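Local coordinates for protein MIP07328p (Drosophila melanogaster, PDB 6FKK) that probably acts as a semaphorin guidance cue that binds cell-surface receptors and repels growing axons, here as its extracellular sema and PSI domains, at residues 274-279 / 283-288. Residues are numbered along the deposited sequence; the frame is centred on the assembly and turned at random.
Sequences SPIVES and SLIYAV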
loop_
_atom_site.group_PDB
_atom_site.type_symbol
_atom_site.label_atom_id
_atom_site.label_comp_id
_atom_site.label_asym_id
_atom_site.label_seq_id
_atom_site.Cartn_x
_atom_site.Cartn_y
_atom_site.Cartn_z
ATOM N N SER A 274 -2.691 -0.158 -1.709
ATOM C CA SER A 274 -2.584 -0.651 -3.067
ATOM C C SER A 274 -2.227 0.489 -4.006
ATOM O O SER A 274 -2.343 1.663 -3.644
ATOM C CB SER A 274 -3.909 -1.286 -3.502
ATOM O OG SER A 274 -4.917 -0.298 -3.636
ATOM N N PRO A 275 -1.773 0.188 -5.223
ATOM C CA PRO A 275 -1.603 1.250 -6.221
ATOM C C PRO A 275 -2.937 1.907 -6.535
ATOM O O PRO A 275 -4.007 1.415 -6.167
ATOM C CB PRO A 275 -1.039 0.514 -7.441
ATOM C CG PRO A 275 -0.434 -0.729 -6.891
ATOM C CD PRO A 275 -1.280 -1.111 -5.714
ATOM N N ILE A 276 -2.871 3.047 -7.226
ATOM C CA ILE A 276 -4.099 3.724 -7.618
ATOM C C ILE A 276 -4.883 2.831 -8.566
ATOM O O ILE A 276 -4.368 2.382 -9.598
ATOM C CB ILE A 276 -3.795 5.087 -8.256
ATOM C CG1 ILE A 276 -3.246 6.052 -7.207
ATOM C CG2 ILE A 276 -5.053 5.665 -8.886
ATOM C CD1 ILE A 276 -3.098 7.469 -7.712
ATOM N N VAL A 277 -6.132 2.555 -8.208
ATOM C CA VAL A 277 -7.017 1.696 -8.985
ATOM C C VAL A 277 -7.979 2.571 -9.775
ATOM O O VAL A 277 -8.513 3.558 -9.251
ATOM C CB VAL A 277 -7.776 0.720 -8.065
ATOM C CG1 VAL A 277 -8.880 0.011 -8.823
ATOM C CG2 VAL A 277 -6.813 -0.289 -7.463
ATOM N N GLU A 278 -8.194 2.220 -11.039
ATOM C CA GLU A 278 -9.109 2.952 -11.911
ATOM C C GLU A 278 -10.417 2.170 -11.993
ATOM O O GLU A 278 -10.524 1.193 -12.739
ATOM C CB GLU A 278 -8.492 3.165 -13.289
ATOM C CG GLU A 278 -7.235 4.023 -13.281
ATOM C CD GLU A 278 -7.504 5.464 -12.878
ATOM O OE1 GLU A 278 -8.662 5.920 -12.997
ATOM O OE2 GLU A 278 -6.551 6.143 -12.441
ATOM N N SER A 279 -11.408 2.597 -11.216
ATOM C CA SER A 279 -12.733 1.980 -11.202
ATOM C C SER A 279 -13.692 2.974 -11.851
ATOM O O SER A 279 -14.225 3.868 -11.190
ATOM C CB SER A 279 -13.169 1.614 -9.779
ATOM O OG SER A 279 -12.239 0.746 -9.152
ATOM N N SER A 283 -10.733 7.328 -9.360
ATOM C CA SER A 283 -9.419 6.803 -9.010
ATOM C C SER A 283 -9.416 6.477 -7.522
ATOM O O SER A 283 -9.651 7.361 -6.690
ATOM C CB SER A 283 -8.320 7.810 -9.347
ATOM O OG SER A 283 -8.429 8.262 -10.686
ATOM N N LEU A 284 -9.149 5.217 -7.190
ATOM C CA LEU A 284 -9.288 4.717 -5.832
ATOM C C LEU A 284 -7.954 4.219 -5.293
ATOM O O LEU A 284 -7.085 3.770 -6.046
ATOM C CB LEU A 284 -10.314 3.583 -5.764
ATOM C CG LEU A 284 -11.745 3.936 -5.356
ATOM C CD1 LEU A 284 -12.273 5.132 -6.139
ATOM C CD2 LEU A 284 -12.651 2.726 -5.538
ATOM N N ILE A 285 -7.810 4.301 -3.972
ATOM C CA ILE A 285 -6.690 3.714 -3.247
ATOM C C ILE A 285 -7.268 2.877 -2.117
ATOM O O ILE A 285 -7.946 3.410 -1.230
ATOM C CB ILE A 285 -5.726 4.778 -2.692
ATOM C CG1 ILE A 285 -4.979 5.479 -3.829
ATOM C CG2 ILE A 285 -4.741 4.148 -1.722
ATOM C CD1 ILE A 285 -3.936 6.469 -3.350
ATOM N N TYR A 286 -7.020 1.571 -2.157
ATOM C CA TYR A 286 -7.477 0.666 -1.114
ATOM C C TYR A 286 -6.392 0.505 -0.058
ATOM O O TYR A 286 -5.213 0.337 -0.382
ATOM C CB TYR A 286 -7.844 -0.696 -1.701
ATOM C CG TYR A 286 -9.018 -0.667 -2.655
ATOM C CD1 TYR A 286 -8.852 -0.298 -3.983
ATOM C CD2 TYR A 286 -10.291 -1.020 -2.230
ATOM C CE1 TYR A 286 -9.921 -0.276 -4.858
ATOM C CE2 TYR A 286 -11.365 -0.999 -3.099
ATOM C CZ TYR A 286 -11.175 -0.628 -4.410
ATOM O OH TYR A 286 -12.242 -0.608 -5.277
ATOM N N ALA A 287 -6.798 0.555 1.208
ATOM C CA ALA A 287 -5.859 0.487 2.316
ATOM C C ALA A 287 -6.380 -0.455 3.388
ATOM O O ALA A 287 -7.586 -0.683 3.513
ATOM C CB ALA A 287 -5.597 1.872 2.918
ATOM N N VAL A 288 -5.447 -0.995 4.169
ATOM C CA VAL A 288 -5.744 -1.907 5.265
ATOM C C VAL A 288 -5.432 -1.205 6.578
ATOM O O VAL A 288 -4.340 -0.650 6.746
ATOM C CB VAL A 288 -4.944 -3.214 5.137
ATOM C CG1 VAL A 288 -5.053 -4.025 6.412
ATOM C CG2 VAL A 288 -5.441 -4.013 3.949
#
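Val-277 and Leu-284 form an antiparallel hydrogen-bonded pair, each amide meeting the other's carbonyl at 2.7 Å from N to O, nearly straight and in the carbonyl plane, in a hairpin of the sema-domain beta-propeller. Toward Ser-274 the regular pairing is interrupted around Pro-275, whose ring nitrogen has no hydrogen to donate. Ser-274 repairs the gap: its N donates to Tyr-286 O at 2.9 Å, while its OG stands in for a backbone carbonyl and accepts from Tyr-286 N at 3.2 Å. Placed between its own N and carbonyl carbon (chi1 68°), that hydroxyl can also donate to Pro-275 O. Replacing Ser-274 by alanine removes OG, which would probably leave the buried Tyr-286 amide without its acceptor and the chain at Pro-275 less firmly held.

The slim, branched Val-277 meets the edge of the Tyr-286 ring, CB lying 4.0 Å from CE1, and the two side chains cross at about a right angle. Beyond the ring, Tyr-286 OH and Ser-279 OG both hydrogen-bond Asp-404, tying the hairpin to strand 402-410. From strand to strand, Ile-276 and Ile-285 touch through their CG1 atoms at 3.8 Å, and both also touch Val-306. The small Ser-283 leaves room for Glu-278 to bend back toward its OG, a weak contact; Arg-203 is the stronger partner of that hydroxyl. Ser-274 thus carries the pairing past the interruption, and the Asp-404 carboxylate gathers the hydroxyls of Ser-279 and Tyr-286, one from each strand.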